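Side-chain contacts in adenine Deaminase (PDB 2ICS), which binds two zinc ions per subunit and acts in vitro as an esterase that deacetylates acetyl-(R)-mandelate, though with very low efficiency: residues Gly206-His211 and Glu313-Thr318; Leu185-Gly190 and Asp197-Leu202; Phe242-Gly247 and Ala287-Lys292; Val307-Ala312 and Lys320-Ile325. All blocks are in the same frame, centred on the assembly; numbering follows the deposited sequence.

Interaction 1. Residues Gly206-His211 and Glu313-Thr318. With ZN (zinc ion), chain C.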
loop_
_atom_site.group_PDB
_atom_site.type_symbol
_atom_site.label_atom_id
_atom_site.label_comp_id
_atom_site.label_asym_id
_atom_site.label_seq_id
_atom_site.Cartn_x
_atom_site.Cartn_y
_atom_site.Cartn_z
ATOM N N GLY A 206 -13.135 -7.839 2.668
ATOM C CA GLY A 206 -11.846 -8.379 2.276
ATOM C C GLY A 206 -11.359 -7.823 0.952
ATOM O O GLY A 206 -10.153 -7.781 0.701
ATOM N N ASP A 207 -12.290 -7.419 0.090
ATOM C CA ASP A 207 -11.915 -6.843 -1.196
ATOM C C ASP A 207 -11.379 -5.456 -0.884
ATOM O O ASP A 207 -11.952 -4.730 -0.069
ATOM C CB ASP A 207 -13.125 -6.748 -2.136
ATOM C CG ASP A 207 -13.599 -8.114 -2.630
ATOM O OD1 ASP A 207 -12.754 -9.026 -2.780
ATOM O OD2 ASP A 207 -14.816 -8.270 -2.884
ATOM N N VAL A 208 -10.282 -5.087 -1.531
ATOM C CA VAL A 208 -9.660 -3.798 -1.287
ATOM C C VAL A 208 -10.062 -2.744 -2.305
ATOM O O VAL A 208 -9.848 -2.906 -3.505
ATOM C CB VAL A 208 -8.111 -3.938 -1.275
ATOM C CG1 VAL A 208 -7.465 -2.608 -0.910
ATOM C CG2 VAL A 208 -7.690 -5.026 -0.282
ATOM N N LEU A 209 -10.652 -1.661 -1.810
ATOM C CA LEU A 209 -11.075 -0.549 -2.650
ATOM C C LEU A 209 -9.973 0.505 -2.592
ATOM O O LEU A 209 -9.837 1.192 -1.580
ATOM C CB LEU A 209 -12.372 0.049 -2.103
ATOM C CG LEU A 209 -12.929 1.269 -2.833
ATOM C CD1 LEU A 209 -13.566 0.794 -4.127
ATOM C CD2 LEU A 209 -13.952 2.001 -1.966
ATOM N N THR A 210 -9.179 0.639 -3.652
ATOM C CA THR A 210 -8.109 1.631 -3.630
ATOM C C THR A 210 -8.602 2.951 -4.250
ATOM O O THR A 210 -9.625 2.973 -4.941
ATOM C CB THR A 210 -6.825 1.074 -4.326
ATOM O OG1 THR A 210 -5.689 1.874 -3.967
ATOM C CG2 THR A 210 -6.989 1.039 -5.831
ATOM N N HIS A 211 -7.893 4.046 -3.972
ATOM C CA HIS A 211 -8.281 5.382 -4.440
ATOM C C HIS A 211 -9.567 5.782 -3.713
ATOM O O HIS A 211 -10.357 6.589 -4.208
ATOM C CB HIS A 211 -8.558 5.401 -5.949
ATOM C CG HIS A 211 -7.417 4.928 -6.788
ATOM N ND1 HIS A 211 -6.092 5.180 -6.506
ATOM C CD2 HIS A 211 -7.421 4.253 -7.965
ATOM C CE1 HIS A 211 -5.356 4.667 -7.497
ATOM N NE2 HIS A 211 -6.119 4.094 -8.405
ATOM N N GLU A 313 -2.263 -7.454 6.652
ATOM C CA GLU A 313 -3.491 -8.240 6.740
ATOM C C GLU A 313 -4.292 -8.236 5.435
ATOM O O GLU A 313 -4.866 -9.253 5.055
ATOM C CB GLU A 313 -4.378 -7.718 7.868
ATOM C CG GLU A 313 -4.007 -8.234 9.243
ATOM C CD GLU A 313 -4.847 -7.601 10.338
ATOM O OE1 GLU A 313 -6.008 -7.236 10.059
ATOM O OE2 GLU A 313 -4.353 -7.483 11.480
ATOM N N ASN A 314 -4.340 -7.096 4.753
ATOM C CA ASN A 314 -5.089 -7.009 3.500
ATOM C C ASN A 314 -4.646 -8.071 2.501
ATOM O O ASN A 314 -5.472 -8.643 1.790
ATOM C CB ASN A 314 -4.912 -5.641 2.831
ATOM C CG ASN A 314 -5.512 -4.504 3.633
ATOM O OD1 ASN A 314 -6.315 -4.721 4.546
ATOM N ND2 ASN A 314 -5.135 -3.273 3.276
ATOM N N PHE A 315 -3.341 -8.330 2.453
ATOM C CA PHE A 315 -2.795 -9.288 1.505
ATOM C C PHE A 315 -2.139 -10.528 2.088
ATOM O O PHE A 315 -1.306 -11.169 1.451
ATOM C CB PHE A 315 -1.842 -8.551 0.566
ATOM C CG PHE A 315 -2.537 -7.522 -0.270
ATOM C CD1 PHE A 315 -3.292 -7.905 -1.371
ATOM C CD2 PHE A 315 -2.518 -6.182 0.099
ATOM C CE1 PHE A 315 -4.026 -6.969 -2.093
ATOM C CE2 PHE A 315 -3.250 -5.237 -0.616
ATOM C CZ PHE A 315 -4.006 -5.633 -1.714
ATOM N N HIS A 316 -2.526 -10.859 3.310
ATOM C CA HIS A 316 -2.024 -12.048 3.968
ATOM C C HIS A 316 -0.513 -12.213 4.028
ATOM O O HIS A 316 0.011 -13.298 3.772
ATOM C CB HIS A 316 -2.677 -13.272 3.321
ATOM C CG HIS A 316 -4.172 -13.248 3.396
ATOM N ND1 HIS A 316 -4.979 -13.404 2.290
ATOM C CD2 HIS A 316 -5.006 -13.038 4.442
ATOM C CE1 HIS A 316 -6.245 -13.288 2.650
ATOM N NE2 HIS A 316 -6.289 -13.064 3.951
ATOM N N LEU A 317 0.191 -11.130 4.347
ATOM C CA LEU A 317 1.633 -11.206 4.508
ATOM C C LEU A 317 1.771 -11.616 5.979
ATOM O O LEU A 317 2.078 -10.798 6.852
ATOM C CB LEU A 317 2.294 -9.845 4.252
ATOM C CG LEU A 317 2.198 -9.270 2.832
ATOM C CD1 LEU A 317 2.655 -10.302 1.805
ATOM C CD2 LEU A 317 0.773 -8.873 2.552
ATOM N N THR A 318 1.504 -12.896 6.230
ATOM C CA THR A 318 1.536 -13.487 7.565
ATOM C C THR A 318 2.843 -13.301 8.322
ATOM O O THR A 318 2.853 -13.261 9.549
ATOM C CB THR A 318 1.233 -15.006 7.500
ATOM O OG1 THR A 318 2.207 -15.657 6.673
ATOM C CG2 THR A 318 -0.153 -15.250 6.918
HETATM ZN ZN ZN C . -5.384 3.073 -10.197
HETATM O O HOH W 1 -8.100 -8.870 2.322
HETATM O O HOH W 2 -3.350 3.752 -9.561
#
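Val208 brings one methyl, CG2, into the angle between Asn314 and Phe315, where the helix 309-314 comes to its end. CG2 lies 4.0 Å from Phe315 CZ, and the two side chains cross at about a right angle. The same methyl is 4.2 Å from Asn314 CB, so the asparagine contributes the aliphatic root of its side chain here, while its ND2 makes weak hydrogen bonds to Ser268 and Asp59. In Val208 the other methyl, CG1, is anti to the backbone N (chi1 -176°), which places CG2 on the flank that faces the helix end. Phe315 is the first residue to leave the helical conformation, and its ring extends back to the strand, also touching Met186 and Leu114. Beside this apolar patch a water ties the backbones together, donating to Gly206 O at 2.8 Å and to Asn314 O at 2.7 Å. Just beyond, His316 with its positive phi is the C-prime residue of a Schellman motif, in which Leu317 N bonds to Ala312 O. At the far end of the strand, His211 NE2 binds a zinc ion at 2.2 Å, in the TIM-barrel binuclear metal centre characteristic of amidohydrolases.

Interaction 2. Residues Leu185-Gly190 and Asp197-Leu202. With ZN (zinc ion), chain C; ADE (adenine), chain D.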
loop_
_atom_site.group_PDB
_atom_site.type_symbol
_atom_site.label_atom_id
_atom_site.label_comp_id
_atom_site.label_asym_id
_atom_site.label_seq_id
_atom_site.Cartn_x
_atom_site.Cartn_y
_atom_site.Cartn_z
ATOM N N LEU A 185 -8.381 -9.343 -3.807
ATOM C CA LEU A 185 -8.677 -8.561 -4.998
ATOM C C LEU A 185 -8.611 -7.068 -4.688
ATOM O O LEU A 185 -9.217 -6.615 -3.721
ATOM C CB LEU A 185 -10.088 -8.892 -5.503
ATOM C CG LEU A 185 -10.726 -7.878 -6.460
ATOM C CD1 LEU A 185 -10.010 -7.903 -7.797
ATOM C CD2 LEU A 185 -12.199 -8.202 -6.649
HETATM N N MSE A 186 -7.866 -6.310 -5.489
HETATM C CA MSE A 186 -7.799 -4.861 -5.300
HETATM C C MSE A 186 -8.588 -4.210 -6.436
HETATM O O MSE A 186 -8.382 -4.535 -7.605
HETATM C CB MSE A 186 -6.358 -4.345 -5.340
HETATM C CG MSE A 186 -6.296 -2.819 -5.210
HETATM SE SE MSE A 186 -4.533 -2.020 -5.133
HETATM C CE MSE A 186 -4.189 -2.255 -3.241
ATOM N N VAL A 187 -9.489 -3.296 -6.094
ATOM C CA VAL A 187 -10.303 -2.624 -7.098
ATOM C C VAL A 187 -10.014 -1.134 -7.169
ATOM O O VAL A 187 -10.105 -0.410 -6.183
ATOM C CB VAL A 187 -11.822 -2.816 -6.826
ATOM C CG1 VAL A 187 -12.649 -2.090 -7.882
ATOM C CG2 VAL A 187 -12.159 -4.297 -6.833
ATOM N N HIS A 188 -9.646 -0.688 -8.359
ATOM C CA HIS A 188 -9.361 0.710 -8.607
ATOM C C HIS A 188 -10.651 1.349 -9.110
ATOM O O HIS A 188 -11.386 0.750 -9.898
ATOM C CB HIS A 188 -8.202 0.803 -9.628
ATOM C CG HIS A 188 -8.350 1.869 -10.678
ATOM N ND1 HIS A 188 -7.274 2.643 -11.055
ATOM C CD2 HIS A 188 -9.419 2.178 -11.460
ATOM C CE1 HIS A 188 -7.707 3.394 -12.051
ATOM N NE2 HIS A 188 -8.997 3.148 -12.333
ATOM N N ILE A 189 -10.945 2.544 -8.613
ATOM C CA ILE A 189 -12.134 3.273 -9.034
ATOM C C ILE A 189 -11.695 4.644 -9.518
ATOM O O ILE A 189 -10.656 5.162 -9.104
ATOM C CB ILE A 189 -13.165 3.465 -7.885
ATOM C CG1 ILE A 189 -12.515 4.196 -6.707
ATOM C CG2 ILE A 189 -13.717 2.111 -7.448
ATOM C CD1 ILE A 189 -13.494 4.538 -5.570
ATOM N N GLY A 190 -12.483 5.219 -10.412
ATOM C CA GLY A 190 -12.180 6.529 -10.943
ATOM C C GLY A 190 -13.471 7.096 -11.484
ATOM O O GLY A 190 -14.511 7.035 -10.821
ATOM N N ASP A 197 -21.710 2.785 -7.118
ATOM C CA ASP A 197 -22.663 1.903 -6.457
ATOM C C ASP A 197 -22.698 0.507 -7.067
ATOM O O ASP A 197 -22.863 -0.487 -6.364
ATOM C CB ASP A 197 -24.062 2.530 -6.481
ATOM C CG ASP A 197 -24.507 2.925 -7.876
ATOM O OD1 ASP A 197 -23.756 3.646 -8.565
ATOM O OD2 ASP A 197 -25.615 2.527 -8.284
ATOM N N GLU A 198 -22.532 0.439 -8.380
ATOM C CA GLU A 198 -22.543 -0.836 -9.084
ATOM C C GLU A 198 -21.275 -1.616 -8.732
ATOM O O GLU A 198 -21.292 -2.834 -8.625
ATOM C CB GLU A 198 -22.616 -0.579 -10.594
ATOM C CG GLU A 198 -22.970 -1.789 -11.438
ATOM C CD GLU A 198 -23.131 -1.443 -12.916
ATOM O OE1 GLU A 198 -23.490 -2.349 -13.698
ATOM O OE2 GLU A 198 -22.894 -0.272 -13.293
ATOM N N ILE A 199 -20.176 -0.893 -8.551
ATOM C CA ILE A 199 -18.896 -1.495 -8.198
ATOM C C ILE A 199 -18.900 -1.991 -6.756
ATOM O O ILE A 199 -18.527 -3.135 -6.476
ATOM C CB ILE A 199 -17.750 -0.473 -8.353
ATOM C CG1 ILE A 199 -17.590 -0.097 -9.825
ATOM C CG2 ILE A 199 -16.455 -1.044 -7.803
ATOM C CD1 ILE A 199 -16.547 0.972 -10.073
ATOM N N LEU A 200 -19.320 -1.120 -5.847
ATOM C CA LEU A 200 -19.366 -1.446 -4.429
ATOM C C LEU A 200 -20.319 -2.594 -4.147
ATOM O O LEU A 200 -20.087 -3.393 -3.238
ATOM C CB LEU A 200 -19.776 -0.211 -3.618
ATOM C CG LEU A 200 -18.763 0.942 -3.569
ATOM C CD1 LEU A 200 -19.371 2.134 -2.857
ATOM C CD2 LEU A 200 -17.510 0.501 -2.840
ATOM N N ALA A 201 -21.382 -2.681 -4.940
ATOM C CA ALA A 201 -22.376 -3.732 -4.772
ATOM C C ALA A 201 -21.801 -5.130 -5.000
ATOM O O ALA A 201 -22.232 -6.094 -4.370
ATOM C CB ALA A 201 -23.545 -3.494 -5.717
ATOM N N LEU A 202 -20.827 -5.241 -5.897
ATOM C CA LEU A 202 -20.230 -6.539 -6.189
ATOM C C LEU A 202 -19.061 -6.915 -5.281
ATOM O O LEU A 202 -18.674 -8.081 -5.204
ATOM C CB LEU A 202 -19.786 -6.596 -7.652
ATOM C CG LEU A 202 -20.876 -6.841 -8.702
ATOM C CD1 LEU A 202 -21.883 -5.698 -8.708
ATOM C CD2 LEU A 202 -20.221 -6.983 -10.071
HETATM ZN ZN ZN C . -5.384 3.073 -10.197
HETATM N N9 ADE D . -6.479 7.175 -15.399
HETATM C C8 ADE D . -7.421 6.950 -14.434
HETATM N N7 ADE D . -6.906 6.275 -13.444
HETATM C C5 ADE D . -5.601 6.021 -13.705
HETATM C C6 ADE D . -4.544 5.346 -13.027
HETATM N N6 ADE D . -4.760 4.760 -11.791
HETATM N N1 ADE D . -3.325 5.290 -13.615
HETATM C C2 ADE D . -3.090 5.851 -14.814
HETATM N N3 ADE D . -4.055 6.492 -15.483
HETATM C C4 ADE D . -5.306 6.600 -14.975
HETATM O O HOH W 2 -3.350 3.752 -9.561
#
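The imidazole of His188 has adenine at its edge, near the ring plane, with N6 3.3 Å from His188 CE1, and it points into the metal site while its neighbours Val187 and Ile189 meet Ile199 on the other side of the strand. The ring is bonded through ND1 to a zinc ion at 2.1 Å. Adenine N6 also sits 2.4 Å from the zinc, so ligand and histidine share the metal. A water is a further zinc ligand, and His211 binds the same ion, its ring turned about 70° from that of His188. At the remote nitrogen, NE2 is hydrogen-bonded to Ser158 OG, which together with the metal bond fixes the rotation of the imidazole.

The strand 186-189 and helix 196-202 are the first two elements of a beta-alpha-beta unit completed by strand 208-210, the repeating crossover of a TIM barrel. One face of the strand therefore serves the metal centre and the other receives the helix.

On the helix side, Ile199 offers two branches. Its CG2, anti to the backbone N, rests 3.9 Å from Val187 CG1. The longer branch is extended (chi2 176°) and carries CD1 to 4.0 Å from Ile189 CG2. Ile199 thus crosses obliquely over both strand residues, with CG2 also 4.2 Å from Ile189 CG2. Ile189 turns this same methyl to both branches, and the Ile189 side chain also touches Leu209 and Asn214; Leu200, the next helix residue, reaches Phe231 and Ala235 of helix 230-237.

Interaction 3. Residues Phe242-Gly247 and Ala287-Lys292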
loop_
_atom_site.group_PDB
_atom_site.type_symbol
_atom_site.label_atom_id
_atom_site.label_comp_id
_atom_site.label_asym_id
_atom_site.label_seq_id
_atom_site.Cartn_x
_atom_site.Cartn_y
_atom_site.Cartn_z
ATOM N N PHE A 242 -10.962 0.079 2.590
ATOM C CA PHE A 242 -10.658 1.342 1.926
ATOM C C PHE A 242 -9.154 1.621 1.941
ATOM O O PHE A 242 -8.551 1.802 3.001
ATOM C CB PHE A 242 -11.410 2.487 2.608
ATOM C CG PHE A 242 -12.870 2.577 2.230
ATOM C CD1 PHE A 242 -13.633 1.429 2.029
ATOM C CD2 PHE A 242 -13.491 3.817 2.106
ATOM C CE1 PHE A 242 -14.991 1.516 1.708
ATOM C CE2 PHE A 242 -14.851 3.914 1.786
ATOM C CZ PHE A 242 -15.599 2.764 1.588
ATOM N N ASP A 243 -8.558 1.648 0.754
ATOM C CA ASP A 243 -7.123 1.882 0.601
ATOM C C ASP A 243 -6.934 3.233 -0.090
ATOM O O ASP A 243 -7.607 3.522 -1.076
ATOM C CB ASP A 243 -6.527 0.748 -0.244
ATOM C CG ASP A 243 -5.028 0.871 -0.437
ATOM O OD1 ASP A 243 -4.260 0.639 0.527
ATOM O OD2 ASP A 243 -4.618 1.193 -1.570
ATOM N N ILE A 244 -6.020 4.050 0.424
ATOM C CA ILE A 244 -5.757 5.378 -0.137
ATOM C C ILE A 244 -5.302 5.414 -1.605
ATOM O O ILE A 244 -5.949 6.052 -2.433
ATOM C CB ILE A 244 -4.708 6.151 0.710
ATOM C CG1 ILE A 244 -5.256 6.421 2.116
ATOM C CG2 ILE A 244 -4.363 7.485 0.036
ATOM C CD1 ILE A 244 -6.459 7.347 2.146
ATOM N N GLY A 245 -4.193 4.749 -1.926
ATOM C CA GLY A 245 -3.688 4.760 -3.294
ATOM C C GLY A 245 -3.655 6.178 -3.850
ATOM O O GLY A 245 -4.179 6.433 -4.931
ATOM N N HIS A 246 -3.025 7.093 -3.112
ATOM C CA HIS A 246 -2.951 8.514 -3.478
ATOM C C HIS A 246 -2.882 8.798 -4.971
ATOM O O HIS A 246 -3.810 9.379 -5.541
ATOM C CB HIS A 246 -1.768 9.192 -2.784
ATOM C CG HIS A 246 -1.811 10.690 -2.855
ATOM N ND1 HIS A 246 -1.814 11.377 -4.051
ATOM C CD2 HIS A 246 -1.874 11.631 -1.882
ATOM C CE1 HIS A 246 -1.878 12.676 -3.810
ATOM N NE2 HIS A 246 -1.916 12.858 -2.503
ATOM N N GLY A 247 -1.777 8.409 -5.600
ATOM C CA GLY A 247 -1.635 8.617 -7.028
ATOM C C GLY A 247 -1.667 10.062 -7.497
ATOM O O GLY A 247 -1.820 11.003 -6.717
ATOM N N ALA A 287 5.956 8.443 3.417
ATOM C CA ALA A 287 6.043 9.382 4.536
ATOM C C ALA A 287 5.184 10.626 4.288
ATOM O O ALA A 287 4.450 11.075 5.175
ATOM C CB ALA A 287 7.506 9.796 4.754
ATOM N N THR A 288 5.279 11.169 3.075
ATOM C CA THR A 288 4.525 12.356 2.686
ATOM C C THR A 288 3.022 12.076 2.656
ATOM O O THR A 288 2.208 12.943 2.971
ATOM C CB THR A 288 4.978 12.855 1.296
ATOM O OG1 THR A 288 6.361 13.210 1.352
ATOM C CG2 THR A 288 4.177 14.075 0.863
ATOM N N THR A 289 2.658 10.860 2.270
ATOM C CA THR A 289 1.258 10.480 2.214
ATOM C C THR A 289 0.762 10.333 3.652
ATOM O O THR A 289 -0.363 10.704 3.972
ATOM C CB THR A 289 1.081 9.150 1.456
ATOM O OG1 THR A 289 1.734 9.244 0.183
ATOM C CG2 THR A 289 -0.394 8.858 1.226
HETATM N N MSE A 290 1.618 9.798 4.516
HETATM C CA MSE A 290 1.281 9.621 5.922
HETATM C C MSE A 290 1.073 10.986 6.599
HETATM O O MSE A 290 0.179 11.145 7.431
HETATM C CB MSE A 290 2.399 8.843 6.623
HETATM C CG MSE A 290 2.557 7.409 6.107
HETATM SE SE MSE A 290 4.239 6.589 6.630
HETATM C CE MSE A 290 3.910 6.421 8.524
ATOM N N GLU A 291 1.899 11.966 6.230
ATOM C CA GLU A 291 1.792 13.305 6.793
ATOM C C GLU A 291 0.497 13.968 6.327
ATOM O O GLU A 291 -0.021 14.866 6.990
ATOM C CB GLU A 291 2.994 14.159 6.376
ATOM C CG GLU A 291 4.334 13.567 6.784
ATOM C CD GLU A 291 5.501 14.270 6.132
ATOM O OE1 GLU A 291 5.318 14.808 5.020
ATOM O OE2 GLU A 291 6.603 14.273 6.723
ATOM N N LYS A 292 -0.025 13.530 5.184
ATOM C CA LYS A 292 -1.273 14.100 4.680
ATOM C C LYS A 292 -2.455 13.629 5.524
ATOM O O LYS A 292 -3.359 14.403 5.826
ATOM C CB LYS A 292 -1.478 13.733 3.210
ATOM C CG LYS A 292 -0.503 14.450 2.277
ATOM C CD LYS A 292 -0.712 14.079 0.811
ATOM C CE LYS A 292 0.316 14.789 -0.065
ATOM N NZ LYS A 292 0.319 14.308 -1.470
#
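His246 and Lys292 run into each other at about a right angle, the imidazole meeting the last part of the lysine chain. Lys292 leaves the helix with CG anti to the carbonyl carbon (chi1 -70°) and is fully extended from there on, a reach that lays CD 3.7 Å from His246 NE2 and brings NZ to 2.9 Å from the same nitrogen. Lys292 NZ is hydrogen-bonded to two backbone carbonyls, Pro282 O and Thr344 O, which would satisfy a buried ammonium group. His246 swings its ring out toward the helix, CG being anti to the backbone N at chi1 -167°. ND1 holds the ring: it donates to Gly247 O over 2.7 Å, with the acceptor lying almost in the ring plane and the bond falling on a carbonyl lone pair. Thr289 supplies the apolar part, its CG2 4.3 Å from His246 CB and 4.4 Å from Ile244 CG2, while its OG1 bonds to Asp285 O, just ahead of the helix. The contact joins the segment following strand 241-243 to helix 286-296, near the binuclear zinc site of this TIM-barrel amidohydrolase; the His246 side chain is about 6 Å from that of Asp272, a zinc ligand.

Interaction 4. Residues Val307-Ala312 and Lys320-Ile325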
loop_
_atom_site.group_PDB
_atom_site.type_symbol
_atom_site.label_atom_id
_atom_site.label_comp_id
_atom_site.label_asym_id
_atom_site.label_seq_id
_atom_site.Cartn_x
_atom_site.Cartn_y
_atom_site.Cartn_z
ATOM N N VAL A 307 0.117 1.477 7.741
ATOM C CA VAL A 307 1.173 1.251 6.752
ATOM C C VAL A 307 1.988 0.027 7.171
ATOM O O VAL A 307 3.084 -0.197 6.666
ATOM C CB VAL A 307 2.134 2.467 6.597
ATOM C CG1 VAL A 307 1.377 3.667 6.045
ATOM C CG2 VAL A 307 2.791 2.806 7.932
ATOM N N THR A 308 1.444 -0.759 8.104
ATOM C CA THR A 308 2.123 -1.969 8.572
ATOM C C THR A 308 1.172 -3.145 8.766
ATOM O O THR A 308 1.042 -3.999 7.890
ATOM C CB THR A 308 2.878 -1.739 9.905
ATOM O OG1 THR A 308 1.984 -1.194 10.885
ATOM C CG2 THR A 308 4.047 -0.800 9.698
ATOM N N LYS A 309 0.499 -3.181 9.908
ATOM C CA LYS A 309 -0.422 -4.275 10.216
ATOM C C LYS A 309 -1.584 -4.402 9.231
ATOM O O LYS A 309 -1.920 -5.504 8.802
ATOM C CB LYS A 309 -0.971 -4.110 11.639
ATOM C CG LYS A 309 -1.836 -5.272 12.101
ATOM C CD LYS A 309 -2.412 -5.017 13.488
ATOM C CE LYS A 309 -3.196 -6.221 13.983
ATOM N NZ LYS A 309 -3.797 -5.976 15.321
ATOM N N ALA A 310 -2.198 -3.282 8.871
ATOM C CA ALA A 310 -3.325 -3.316 7.943
ATOM C C ALA A 310 -2.933 -3.885 6.571
ATOM O O ALA A 310 -3.487 -4.889 6.134
ATOM C CB ALA A 310 -3.923 -1.922 7.794
ATOM N N PRO A 311 -1.978 -3.250 5.870
ATOM C CA PRO A 311 -1.601 -3.797 4.561
ATOM C C PRO A 311 -1.161 -5.258 4.663
ATOM O O PRO A 311 -1.473 -6.066 3.792
ATOM C CB PRO A 311 -0.477 -2.866 4.098
ATOM C CG PRO A 311 0.068 -2.286 5.379
ATOM C CD PRO A 311 -1.175 -2.060 6.197
ATOM N N ALA A 312 -0.447 -5.593 5.735
ATOM C CA ALA A 312 0.012 -6.965 5.955
ATOM C C ALA A 312 -1.196 -7.900 5.995
ATOM O O ALA A 312 -1.166 -8.996 5.431
ATOM C CB ALA A 312 0.802 -7.056 7.266
ATOM N N LYS A 320 4.851 -10.616 8.055
ATOM C CA LYS A 320 5.209 -9.204 8.186
ATOM C C LYS A 320 4.112 -8.351 8.829
ATOM O O LYS A 320 3.044 -8.852 9.166
ATOM C CB LYS A 320 5.551 -8.649 6.800
ATOM C CG LYS A 320 6.596 -9.494 6.061
ATOM C CD LYS A 320 6.913 -8.950 4.685
ATOM C CE LYS A 320 7.901 -9.843 3.951
ATOM N NZ LYS A 320 9.217 -9.937 4.649
ATOM N N GLY A 321 4.393 -7.064 9.022
ATOM C CA GLY A 321 3.391 -6.172 9.586
ATOM C C GLY A 321 3.410 -5.905 11.081
ATOM O O GLY A 321 2.871 -4.894 11.525
ATOM N N THR A 322 4.016 -6.796 11.862
ATOM C CA THR A 322 4.073 -6.617 13.308
ATOM C C THR A 322 5.415 -7.035 13.887
ATOM O O THR A 322 6.171 -7.772 13.262
ATOM C CB THR A 322 2.982 -7.440 14.027
ATOM O OG1 THR A 322 3.161 -8.829 13.725
ATOM C CG2 THR A 322 1.594 -6.996 13.585
ATOM N N LEU A 323 5.703 -6.558 15.092
ATOM C CA LEU A 323 6.947 -6.895 15.763
ATOM C C LEU A 323 6.740 -8.116 16.655
ATOM O O LEU A 323 6.980 -8.064 17.855
ATOM C CB LEU A 323 7.430 -5.708 16.598
ATOM C CG LEU A 323 7.809 -4.469 15.785
ATOM C CD1 LEU A 323 8.057 -3.299 16.714
ATOM C CD2 LEU A 323 9.044 -4.764 14.958
ATOM N N GLU A 324 6.289 -9.214 16.055
ATOM C CA GLU A 324 6.047 -10.455 16.786
ATOM C C GLU A 324 7.193 -11.439 16.597
ATOM O O GLU A 324 7.797 -11.503 15.522
ATOM C CB GLU A 324 4.751 -11.116 16.311
ATOM C CG GLU A 324 3.473 -10.429 16.764
ATOM C CD GLU A 324 2.229 -11.151 16.270
ATOM O OE1 GLU A 324 2.136 -12.383 16.467
ATOM O OE2 GLU A 324 1.343 -10.485 15.687
ATOM N N ILE A 325 7.486 -12.207 17.642
ATOM C CA ILE A 325 8.547 -13.201 17.579
ATOM C C ILE A 325 8.172 -14.222 16.515
ATOM O O ILE A 325 7.025 -14.653 16.432
ATOM C CB ILE A 325 8.725 -13.928 18.936
ATOM C CG1 ILE A 325 9.167 -12.927 20.006
ATOM C CG2 ILE A 325 9.748 -15.051 18.799
ATOM C CD1 ILE A 325 9.423 -13.544 21.363
HETATM O O HOH W 3 2.628 -2.994 13.503
#
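Lys309 and Gly321 bring their backbones close, their CA atoms 4.3 Å apart, and the lysine side chain then runs out over the loop. Lys309 CB lies 3.9 Å from Gly321 O. Lys309 CG, anti to the backbone N (chi1 -174°), comes next and rests 4.1 Å from Thr322 CG2, the two side chains meeting at a slant. From CD onward the extended chain leads away from the loop, and Lys309 NZ stays 6.8 Å from Glu324 OE2, too far for a salt bridge, though the opposite charges may attract weakly. That carboxylate is engaged instead by Thr322 OG1 and by Lys327.

About one turn further along the helix the fit is tight. Ala312 CB presses against the loop backbone, 3.4 Å from Lys320 O and 3.6 Å from Gly321 CA, and the glycine's lack of a side chain is what makes room for it. A water bridges the two segments, donating to Gly321 O at 2.8 Å and to Thr308 OG1, whose main partner is Ile304 O.

The contact folds the loop back over the start of helix 309-314 before the chain enters strand 331-344. Around it, Thr308 and Pro311 lean on strand 51-61 and Val307 touches helix 286-296, while Lys320 lies on strand 110-114 and forms salt bridges to Asp328 and Asp330.

Interactions 1, 2 and 3 share one parallel sheet, in which strand 208-210 lies between 186-189 and 241-243. Probable backbone hydrogen bonds join the strands: Val208 O is 2.6 Å from Val187 N, and Leu209 O is 2.7 Å from Asp243 N. Interactions 1 and 2 converge on the same zinc ion, where His211 NE2 and His188 ND1 are 3.2 Å apart. Thr210 OG1 connects interaction 1 to interaction 3 through Asp243 OD2. Interaction 4 lies away from the metal and adenine, but uses the same helix 309-314 as interaction 1 and touches interaction 3 where Met290 CE meets Val307 CG2 at 3.8 Å. Interactions 2 and 4 are farthest apart, their centres 26 Å from each other.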